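Local coordinates for protein N-acylethanolamine-hydrolyzing acid amidase subunit beta (Caenorhabditis elegans, PDB 6DY3) that probably hydrolyses bioactive fatty acid amides such as N-palmitoylethanolamine to ethanolamine and free fatty acids, working as the beta subunit of a self-cleaved lysosomal heterodimer, at residues N18-T24 / N206-S212; N69-S73 / E161-D165; F113-H117 / I137-S143. All blocks are in the same frame, centred on the assembly; numbering follows the deposited sequence.

Interaction 1 (N18-T24 / N206-S212); sequences NLDYDMT and NNLTVFS
Phe211 sets CG between its own backbone N and carbonyl carbon (chi1 64°), while Leu19 throws CG to the side opposite its N (chi1 -175°), and these two turns lay the leucine on the aromatic ring. Leu19 CB sits over one face, 3.7 Å from the centroid of the Phe211 ring, a CH-pi contact displaced toward the rim. Leu19 CD2 extends it, lying 3.5 Å from Phe211 CE2. Phe49 of strand 41-49 touches both residues, and Cys1, the probable nucleophile, touches Leu19.

Strands 13-20 and 209-215 are antiparallel neighbours in the five-stranded sheet, one of the two sheets of the Ntn-hydrolase sandwich, and their short segments here run at 165°. Asn18 pairs with Ser212 but Asp20 with Thr209, so the second strand carries one extra residue: a classic beta bulge, Val210 and Phe211 lying opposite Leu19. Val210 N donates to Leu19 O at 2.7 Å, and past the strand end Tyr21 N bonds to Leu208 O.

The sheet face bearing Asn18, Asp20, Thr209 and Ser212 is polar. Thr209 OG1 gives its proton to Asp20 OD2 at 2.7 Å, arriving on the syn side, and itself accepts from Asn206 N. Within the contact Asp20 OD1 takes a weak bond from Asn206 ND2, at 3.4 Å; it also pairs with Arg174 in a salt bridge and accepts from the backbone N of Cys1. Asn206 OD1 is turned back on its own chain, closing an Asx turn with Leu208 N. Ser212 OG reaches Asn18 OD1 at 2.7 Å from above the carbonyl plane, and Asn18 ND2 is tied to Leu199 O and Val204 O. Beyond the strands Leu208 CD2 lies 3.4 Å from Thr24 OG1, whose proton goes to Tyr21 O.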
loop_
_atom_site.group_PDB
_atom_site.type_symbol
_atom_site.label_atom_id
_atom_site.label_comp_id
_atom_site.label_asym_id
_atom_site.label_seq_id
_atom_site.Cartn_x
_atom_site.Cartn_y
_atom_site.Cartn_z
ATOM N N ASN B 18 -0.385 -5.131 7.740
ATOM C CA ASN B 18 -1.096 -6.278 7.198
ATOM C C ASN B 18 -1.958 -5.804 6.040
ATOM O O ASN B 18 -2.593 -4.752 6.127
ATOM C CB ASN B 18 -1.975 -6.942 8.256
ATOM C CG ASN B 18 -1.208 -7.891 9.152
ATOM O OD1 ASN B 18 0.020 -7.961 9.099
ATOM N ND2 ASN B 18 -1.929 -8.625 9.989
ATOM N N LEU B 19 -1.957 -6.565 4.951
ATOM C CA LEU B 19 -2.778 -6.262 3.783
ATOM C C LEU B 19 -3.910 -7.282 3.708
ATOM O O LEU B 19 -3.662 -8.475 3.506
ATOM C CB LEU B 19 -1.946 -6.284 2.506
ATOM C CG LEU B 19 -2.750 -5.843 1.281
ATOM C CD1 LEU B 19 -2.597 -4.346 1.089
ATOM C CD2 LEU B 19 -2.332 -6.615 0.039
ATOM N N ASP B 20 -5.144 -6.816 3.876
ATOM C CA ASP B 20 -6.323 -7.658 3.726
ATOM C C ASP B 20 -6.982 -7.371 2.381
ATOM O O ASP B 20 -7.251 -6.214 2.042
ATOM C CB ASP B 20 -7.311 -7.430 4.872
ATOM C CG ASP B 20 -6.714 -7.768 6.246
ATOM O OD1 ASP B 20 -7.112 -7.132 7.245
ATOM O OD2 ASP B 20 -5.844 -8.662 6.332
ATOM N N TYR B 21 -7.247 -8.430 1.627
ATOM C CA TYR B 21 -7.709 -8.331 0.251
ATOM C C TYR B 21 -8.750 -9.412 0.032
ATOM O O TYR B 21 -8.502 -10.578 0.353
ATOM C CB TYR B 21 -6.535 -8.514 -0.712
ATOM C CG TYR B 21 -6.680 -7.882 -2.073
ATOM C CD1 TYR B 21 -6.419 -6.530 -2.266
ATOM C CD2 TYR B 21 -7.034 -8.650 -3.178
ATOM C CE1 TYR B 21 -6.527 -5.956 -3.513
ATOM C CE2 TYR B 21 -7.145 -8.081 -4.439
ATOM C CZ TYR B 21 -6.890 -6.737 -4.599
ATOM O OH TYR B 21 -6.999 -6.179 -5.854
ATOM N N ASP B 22 -9.913 -9.029 -0.500
ATOM C CA ASP B 22 -10.997 -9.991 -0.679
ATOM C C ASP B 22 -10.595 -11.108 -1.632
ATOM O O ASP B 22 -10.995 -12.262 -1.451
ATOM C CB ASP B 22 -12.243 -9.283 -1.200
ATOM C CG ASP B 22 -13.495 -10.082 -0.964
ATOM O OD1 ASP B 22 -13.904 -10.836 -1.876
ATOM O OD2 ASP B 22 -14.063 -9.963 0.142
ATOM N N MET B 23 -9.803 -10.781 -2.647
ATOM C CA MET B 23 -9.329 -11.755 -3.628
ATOM C C MET B 23 -8.023 -12.382 -3.137
ATOM O O MET B 23 -6.977 -12.325 -3.779
ATOM C CB MET B 23 -9.157 -11.068 -4.976
ATOM C CG MET B 23 -9.145 -11.967 -6.174
ATOM S SD MET B 23 -8.959 -10.953 -7.657
ATOM C CE MET B 23 -7.204 -10.599 -7.621
ATOM N N THR B 24 -8.131 -13.031 -1.976
ATOM C CA THR B 24 -6.965 -13.312 -1.141
ATOM C C THR B 24 -5.984 -14.260 -1.830
ATOM O O THR B 24 -4.814 -13.919 -2.042
ATOM C CB THR B 24 -7.431 -13.904 0.190
ATOM O OG1 THR B 24 -8.558 -13.163 0.680
ATOM C CG2 THR B 24 -6.317 -13.845 1.208
ATOM N N ASN B 206 -6.144 -12.630 9.597
ATOM C CA ASN B 206 -7.465 -13.209 9.386
ATOM C C ASN B 206 -7.495 -13.898 8.024
ATOM O O ASN B 206 -6.482 -13.983 7.326
ATOM C CB ASN B 206 -8.549 -12.140 9.505
ATOM C CG ASN B 206 -8.314 -10.986 8.580
ATOM O OD1 ASN B 206 -8.501 -11.114 7.369
ATOM N ND2 ASN B 206 -7.895 -9.844 9.135
ATOM N N ASN B 207 -8.674 -14.407 7.656
ATOM C CA ASN B 207 -8.800 -15.194 6.430
ATOM C C ASN B 207 -8.469 -14.382 5.182
ATOM O O ASN B 207 -8.084 -14.957 4.157
ATOM C CB ASN B 207 -10.216 -15.761 6.318
ATOM C CG ASN B 207 -10.495 -16.844 7.338
ATOM O OD1 ASN B 207 -9.593 -17.586 7.731
ATOM N ND2 ASN B 207 -11.750 -16.943 7.775
ATOM N N LEU B 208 -8.634 -13.063 5.230
ATOM C CA LEU B 208 -8.377 -12.223 4.066
ATOM C C LEU B 208 -6.964 -11.665 4.028
ATOM O O LEU B 208 -6.605 -11.005 3.049
ATOM C CB LEU B 208 -9.381 -11.065 4.023
ATOM C CG LEU B 208 -10.849 -11.488 4.004
ATOM C CD1 LEU B 208 -11.732 -10.273 3.892
ATOM C CD2 LEU B 208 -11.130 -12.457 2.867
ATOM N N THR B 209 -6.148 -11.919 5.046
ATOM C CA THR B 209 -4.812 -11.341 5.090
ATOM C C THR B 209 -3.935 -11.976 4.015
ATOM O O THR B 209 -3.743 -13.196 4.002
ATOM C CB THR B 209 -4.198 -11.527 6.474
ATOM O OG1 THR B 209 -5.102 -11.040 7.473
ATOM C CG2 THR B 209 -2.887 -10.765 6.576
ATOM N N VAL B 210 -3.422 -11.145 3.105
ATOM C CA VAL B 210 -2.532 -11.629 2.052
ATOM C C VAL B 210 -1.106 -11.746 2.570
ATOM O O VAL B 210 -0.477 -12.808 2.482
ATOM C CB VAL B 210 -2.606 -10.712 0.817
ATOM C CG1 VAL B 210 -1.543 -11.101 -0.219
ATOM C CG2 VAL B 210 -3.983 -10.780 0.203
ATOM N N PHE B 211 -0.566 -10.649 3.099
ATOM C CA PHE B 211 0.781 -10.662 3.642
ATOM C C PHE B 211 0.850 -9.817 4.902
ATOM O O PHE B 211 0.004 -8.959 5.158
ATOM C CB PHE B 211 1.826 -10.162 2.630
ATOM C CG PHE B 211 1.665 -8.717 2.226
ATOM C CD1 PHE B 211 2.050 -7.691 3.073
ATOM C CD2 PHE B 211 1.195 -8.392 0.967
ATOM C CE1 PHE B 211 1.918 -6.378 2.692
ATOM C CE2 PHE B 211 1.071 -7.074 0.578
ATOM C CZ PHE B 211 1.434 -6.068 1.438
ATOM N N SER B 212 1.895 -10.077 5.679
ATOM C CA SER B 212 2.283 -9.268 6.823
ATOM C C SER B 212 3.720 -8.820 6.600
ATOM O O SER B 212 4.549 -9.609 6.138
ATOM C CB SER B 212 2.181 -10.054 8.137
ATOM O OG SER B 212 0.856 -10.447 8.431
#

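Interaction 2 (N69-S73 / E161-D165); sequences NARYS and ETNFD
Residues 69-73 leave strand 64-70 running alongside the loop 161-165 in the same N-to-C sense, with the CA atoms of Arg71 and Asn163 4.7 Å apart and Tyr72 N bonded to Asn163 O at 2.8 Å. Asn163 holds the 69-73 segment twice over. Besides that backbone bond, its side-chain ND2 donates to Ala70 O at 2.8 Å in a fairly straight bond (164° at the hydrogen), the acceptor lying close to the amide plane. With CG opposite the carbonyl carbon (chi1 -65°), the side chain runs beside that of Tyr72, pointing the same way, and Tyr72 CD2 comes to 3.8 Å from Asn163 CB.

That grip fixes the turn of the amide and leaves OD1 to accept from the backbone N of Cys1 and from Arg174. The site is that of an N-terminal-nucleophile hydrolase: Cys1 is probably the nucleophile, and Asn163 is important for activity, as judged from relatives. Asn69 braces the same loop. Its ND2 meets Thr162 O at 3.2 Å, approaching from above the carbonyl plane, while OD1 accepts from Ser3.

Tyr72 carries the contact across to the alpha subunit, where its ring stacks on Phe104 and its OH bonds to Asp100 of that chain. The near edge of its ring meets Phe164 CE1, 4.2 Å from Tyr72 CD2. Farther along, the extended Arg71 crosses Asp165 at about a right angle, forming a salt bridge from Arg71 NE to Asp165 OD2 at 3.1 Å; the two planes are turned 63° apart and the hydrogen bond within it is weak, the firmer partner of Arg71 being Asn140. A water donates to Tyr72 O at 2.6 Å and lies more loosely by Asp165 N.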
loop_
_atom_site.group_PDB
_atom_site.type_symbol
_atom_site.label_atom_id
_atom_site.label_comp_id
_atom_site.label_asym_id
_atom_site.label_seq_id
_atom_site.Cartn_x
_atom_site.Cartn_y
_atom_site.Cartn_z
ATOM N N ASN B 69 -3.848 2.752 3.642
ATOM C CA ASN B 69 -5.070 2.009 3.904
ATOM C C ASN B 69 -6.228 2.692 3.190
ATOM O O ASN B 69 -6.397 3.911 3.292
ATOM C CB ASN B 69 -5.363 1.929 5.403
ATOM C CG ASN B 69 -4.307 1.162 6.172
ATOM O OD1 ASN B 69 -3.245 0.831 5.636
ATOM N ND2 ASN B 69 -4.592 0.876 7.442
ATOM N N ALA B 70 -7.029 1.908 2.483
ATOM C CA ALA B 70 -8.247 2.450 1.914
ATOM C C ALA B 70 -9.188 2.850 3.039
ATOM O O ALA B 70 -9.172 2.270 4.127
ATOM C CB ALA B 70 -8.913 1.429 0.997
ATOM N N ARG B 71 -9.998 3.870 2.777
ATOM C CA ARG B 71 -10.913 4.416 3.771
ATOM C C ARG B 71 -12.323 4.280 3.224
ATOM O O ARG B 71 -12.646 4.853 2.178
ATOM C CB ARG B 71 -10.583 5.878 4.075
ATOM C CG ARG B 71 -11.207 6.424 5.331
ATOM C CD ARG B 71 -10.734 7.845 5.554
ATOM N NE ARG B 71 -11.291 8.440 6.762
ATOM C CZ ARG B 71 -11.110 9.707 7.111
ATOM N NH1 ARG B 71 -10.388 10.510 6.338
ATOM N NH2 ARG B 71 -11.647 10.176 8.229
ATOM N N TYR B 72 -13.154 3.520 3.932
ATOM C CA TYR B 72 -14.520 3.241 3.513
ATOM C C TYR B 72 -15.483 3.856 4.513
ATOM O O TYR B 72 -15.491 3.480 5.691
ATOM C CB TYR B 72 -14.770 1.734 3.395
ATOM C CG TYR B 72 -13.754 1.013 2.544
ATOM C CD1 TYR B 72 -13.680 1.248 1.176
ATOM C CD2 TYR B 72 -12.881 0.083 3.103
ATOM C CE1 TYR B 72 -12.756 0.590 0.386
ATOM C CE2 TYR B 72 -11.954 -0.585 2.323
ATOM C CZ TYR B 72 -11.896 -0.327 0.960
ATOM O OH TYR B 72 -10.978 -0.978 0.164
ATOM N N SER B 73 -16.303 4.778 4.038
ATOM C CA SER B 73 -17.346 5.389 4.840
ATOM C C SER B 73 -18.692 4.952 4.273
ATOM O O SER B 73 -18.766 4.209 3.288
ATOM C CB SER B 73 -17.201 6.914 4.841
ATOM O OG SER B 73 -15.927 7.314 5.328
ATOM N N GLU B 161 -4.290 2.014 12.641
ATOM C CA GLU B 161 -5.374 2.438 11.774
ATOM C C GLU B 161 -5.750 1.293 10.841
ATOM O O GLU B 161 -4.898 0.499 10.439
ATOM C CB GLU B 161 -4.978 3.697 10.978
ATOM C CG GLU B 161 -6.158 4.476 10.416
ATOM C CD GLU B 161 -7.198 4.812 11.480
ATOM O OE1 GLU B 161 -6.923 5.699 12.320
ATOM O OE2 GLU B 161 -8.280 4.180 11.487
ATOM N N THR B 162 -7.042 1.208 10.503
ATOM C CA THR B 162 -7.518 0.205 9.557
ATOM C C THR B 162 -8.217 0.931 8.415
ATOM O O THR B 162 -7.614 1.808 7.803
ATOM C CB THR B 162 -8.377 -0.840 10.253
ATOM O OG1 THR B 162 -9.516 -0.202 10.851
ATOM C CG2 THR B 162 -7.594 -1.553 11.319
ATOM N N ASN B 163 -9.474 0.587 8.113
ATOM C CA ASN B 163 -10.162 1.035 6.914
ATOM C C ASN B 163 -11.362 1.937 7.172
ATOM O O ASN B 163 -11.925 2.469 6.210
ATOM C CB ASN B 163 -10.648 -0.184 6.117
ATOM C CG ASN B 163 -9.512 -1.023 5.599
ATOM O OD1 ASN B 163 -9.473 -2.235 5.830
ATOM N ND2 ASN B 163 -8.577 -0.391 4.892
ATOM N N PHE B 164 -11.798 2.102 8.412
ATOM C CA PHE B 164 -13.081 2.737 8.684
ATOM C C PHE B 164 -12.906 3.959 9.582
ATOM O O PHE B 164 -11.795 4.325 9.967
ATOM C CB PHE B 164 -14.043 1.733 9.323
ATOM C CG PHE B 164 -14.065 0.392 8.638
ATOM C CD1 PHE B 164 -14.659 0.237 7.399
ATOM C CD2 PHE B 164 -13.516 -0.718 9.249
ATOM C CE1 PHE B 164 -14.684 -0.985 6.775
ATOM C CE2 PHE B 164 -13.543 -1.950 8.627
ATOM C CZ PHE B 164 -14.131 -2.081 7.390
ATOM N N ASP B 165 -14.035 4.611 9.874
ATOM C CA ASP B 165 -14.095 5.733 10.808
ATOM C C ASP B 165 -15.408 5.652 11.589
ATOM O O ASP B 165 -16.242 4.772 11.354
ATOM C CB ASP B 165 -13.937 7.076 10.077
ATOM C CG ASP B 165 -14.681 7.115 8.768
ATOM O OD1 ASP B 165 -15.775 6.520 8.693
ATOM O OD2 ASP B 165 -14.173 7.743 7.812
HETATM O O HOH W 1 -16.568 3.240 8.096
#

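Interaction 3 (F113-H117 / I137-S143); sequences FSRTH and ISRNRWS
At one side of the seven-stranded sheet, the loop that follows helix 106-113 closes round an arginine from the end of strand 134-139. Arg139 bends at both chi2 and chi3 (-58° and -47°), which folds its guanidinium back so that the loop curls round its edge and the NH1-NH2 end meets the carbonyls. Arg115 O is gripped by both nitrogens: Arg139 NH1 reaches Arg115 O at 2.9 Å, and Arg139 NH2 reaches the same Arg115 O at 3.2 Å, nearly along the C=O axis. The carbonyl oxygen lies almost in the guanidinium plane. A third bond runs from Arg139 NH1 to Phe113 O at 2.9 Å, this time from above the carbonyl plane, so NH1 serves two acceptors.

An alanine in place of Arg139 removes the donors of all three bonds, and the carbonyls of Phe113 and Arg115 would probably be left without these partners, the loop freer to shift.

Two strand residues earlier, Ile137 contributes the apolar part. Its CD1 rests 3.5 Å from Phe113 CB and also lies close to Ser114 OG, a hydroxyl bonded to Val110 O. The Phe113 ring turns away to pack on Phe95, Ile96 and Val99 of helix 92-102 and on Ile124 and Val126 of strand 122-127. At the far end Ser143 O receives a CA-H...O contact from Thr116 CA at 3.4 Å, and Ser143 CA makes a similar one to His117 O.

Helices packed on a beta sheet and joined to its strands by such loops make up one half of the alpha-beta-beta-alpha sandwich of the Ntn hydrolases.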
loop_
_atom_site.group_PDB
_atom_site.type_symbol
_atom_site.label_atom_id
_atom_site.label_comp_id
_atom_site.label_asym_id
_atom_site.label_seq_id
_atom_site.Cartn_x
_atom_site.Cartn_y
_atom_site.Cartn_z
ATOM N N PHE B 113 2.205 14.273 1.320
ATOM C CA PHE B 113 0.964 13.546 1.550
ATOM C C PHE B 113 -0.123 14.419 2.168
ATOM O O PHE B 113 -1.288 14.008 2.176
ATOM C CB PHE B 113 1.218 12.335 2.464
ATOM C CG PHE B 113 2.069 11.250 1.839
ATOM C CD1 PHE B 113 1.857 10.835 0.536
ATOM C CD2 PHE B 113 3.084 10.647 2.566
ATOM C CE1 PHE B 113 2.635 9.843 -0.029
ATOM C CE2 PHE B 113 3.865 9.655 2.002
ATOM C CZ PHE B 113 3.636 9.254 0.703
ATOM N N SER B 114 0.224 15.593 2.696
ATOM C CA SER B 114 -0.727 16.470 3.369
ATOM C C SER B 114 -1.226 17.618 2.501
ATOM O O SER B 114 -2.023 18.431 2.979
ATOM C CB SER B 114 -0.096 17.048 4.637
ATOM O OG SER B 114 0.377 16.014 5.476
ATOM N N ARG B 115 -0.778 17.722 1.252
ATOM C CA ARG B 115 -1.174 18.850 0.421
ATOM C C ARG B 115 -2.681 18.851 0.196
ATOM O O ARG B 115 -3.301 17.801 0.012
ATOM C CB ARG B 115 -0.444 18.807 -0.921
ATOM C CG ARG B 115 1.004 19.254 -0.855
ATOM C CD ARG B 115 1.547 19.534 -2.253
ATOM N NE ARG B 115 1.602 18.322 -3.077
ATOM C CZ ARG B 115 2.715 17.643 -3.365
ATOM N NH1 ARG B 115 3.904 18.044 -2.915
ATOM N NH2 ARG B 115 2.641 16.552 -4.120
ATOM N N THR B 116 -3.269 20.046 0.210
ATOM C CA THR B 116 -4.701 20.205 -0.025
ATOM C C THR B 116 -4.954 20.080 -1.519
ATOM O O THR B 116 -4.756 21.030 -2.279
ATOM C CB THR B 116 -5.199 21.548 0.497
ATOM O OG1 THR B 116 -4.974 21.633 1.907
ATOM C CG2 THR B 116 -6.690 21.702 0.221
ATOM N N HIS B 117 -5.382 18.897 -1.943
ATOM C CA HIS B 117 -5.776 18.668 -3.324
ATOM C C HIS B 117 -6.624 17.408 -3.357
ATOM O O HIS B 117 -6.661 16.645 -2.392
ATOM C CB HIS B 117 -4.557 18.550 -4.249
ATOM C CG HIS B 117 -3.500 17.615 -3.749
ATOM N ND1 HIS B 117 -3.785 16.363 -3.250
ATOM C CD2 HIS B 117 -2.158 17.757 -3.663
ATOM C CE1 HIS B 117 -2.663 15.771 -2.884
ATOM N NE2 HIS B 117 -1.660 16.596 -3.123
ATOM N N ILE B 137 -1.959 10.030 8.441
ATOM C CA ILE B 137 -2.515 11.111 7.634
ATOM C C ILE B 137 -3.887 10.672 7.146
ATOM O O ILE B 137 -4.015 9.665 6.439
ATOM C CB ILE B 137 -1.595 11.467 6.457
ATOM C CG1 ILE B 137 -0.227 11.918 6.978
ATOM C CG2 ILE B 137 -2.245 12.540 5.576
ATOM C CD1 ILE B 137 0.816 12.119 5.898
ATOM N N SER B 138 -4.912 11.429 7.514
ATOM C CA SER B 138 -6.283 11.124 7.130
ATOM C C SER B 138 -6.644 11.977 5.923
ATOM O O SER B 138 -6.831 13.191 6.047
ATOM C CB SER B 138 -7.243 11.389 8.286
ATOM O OG SER B 138 -6.859 10.638 9.421
ATOM N N ARG B 139 -6.736 11.342 4.758
ATOM C CA ARG B 139 -7.231 12.012 3.562
ATOM C C ARG B 139 -8.751 11.992 3.621
ATOM O O ARG B 139 -9.371 10.924 3.552
ATOM C CB ARG B 139 -6.715 11.323 2.300
ATOM C CG ARG B 139 -5.197 11.328 2.169
ATOM C CD ARG B 139 -4.626 12.743 2.186
ATOM N NE ARG B 139 -5.350 13.649 1.300
ATOM C CZ ARG B 139 -4.910 14.846 0.932
ATOM N NH1 ARG B 139 -3.742 15.293 1.363
ATOM N NH2 ARG B 139 -5.641 15.595 0.125
ATOM N N ASN B 140 -9.352 13.169 3.748
ATOM C CA ASN B 140 -10.789 13.287 3.936
ATOM C C ASN B 140 -11.475 13.549 2.605
ATOM O O ASN B 140 -10.836 13.817 1.586
ATOM C CB ASN B 140 -11.112 14.408 4.930
ATOM C CG ASN B 140 -10.472 14.191 6.284
ATOM O OD1 ASN B 140 -10.497 13.087 6.824
ATOM N ND2 ASN B 140 -9.884 15.247 6.839
ATOM N N ARG B 141 -12.798 13.462 2.630
ATOM C CA ARG B 141 -13.613 13.803 1.478
ATOM C C ARG B 141 -13.587 15.329 1.284
ATOM O O ARG B 141 -14.107 16.053 2.143
ATOM C CB ARG B 141 -15.045 13.320 1.667
ATOM C CG ARG B 141 -15.184 11.812 1.637
ATOM C CD ARG B 141 -16.604 11.394 1.957
ATOM N NE ARG B 141 -16.835 9.975 1.703
ATOM C CZ ARG B 141 -17.959 9.332 2.016
ATOM N NH1 ARG B 141 -18.957 9.982 2.604
ATOM N NH2 ARG B 141 -18.086 8.036 1.739
ATOM N N TRP B 142 -13.003 15.845 0.195
ATOM C CA TRP B 142 -12.321 15.076 -0.861
ATOM C C TRP B 142 -10.966 15.681 -1.177
ATOM O O TRP B 142 -10.297 15.250 -2.114
ATOM C CB TRP B 142 -13.180 15.035 -2.126
ATOM C CG TRP B 142 -14.504 14.355 -1.931
ATOM C CD1 TRP B 142 -15.691 14.948 -1.623
ATOM C CD2 TRP B 142 -14.774 12.952 -2.041
ATOM N NE1 TRP B 142 -16.682 14.003 -1.527
ATOM C CE2 TRP B 142 -16.145 12.769 -1.777
ATOM C CE3 TRP B 142 -13.990 11.834 -2.334
ATOM C CZ2 TRP B 142 -16.751 11.514 -1.803
ATOM C CZ3 TRP B 142 -14.591 10.589 -2.354
ATOM C CH2 TRP B 142 -15.959 10.439 -2.090
ATOM N N SER B 143 -10.549 16.664 -0.381
ATOM C CA SER B 143 -9.290 17.347 -0.649
ATOM C C SER B 143 -8.546 17.795 0.601
ATOM O O SER B 143 -7.440 18.322 0.471
ATOM C CB SER B 143 -9.570 18.555 -1.548
ATOM O OG SER B 143 -10.517 19.407 -0.932
#

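Overall arrangement
Along the chain, interaction 1 joins the most distant parts; both segments of interaction 2 fall between its two, and both segments of interaction 3 fall between those of interaction 2. Interaction 1 belongs to the five-stranded sheet and interaction 3 to the seven-stranded one, their centres about 26 Å apart. Interaction 2, about 15 Å from the first and 14 Å from the third, links strand 64-70 of the larger sheet to the loop after strand 158-161 of the smaller. Interactions 2 and 3 touch, Arg71 and Ser73 meeting residues 138-141. Cys1 lies against both interactions 1 and 2, consistent with their bordering the catalytic centre, while interaction 3 lies farther from that centre.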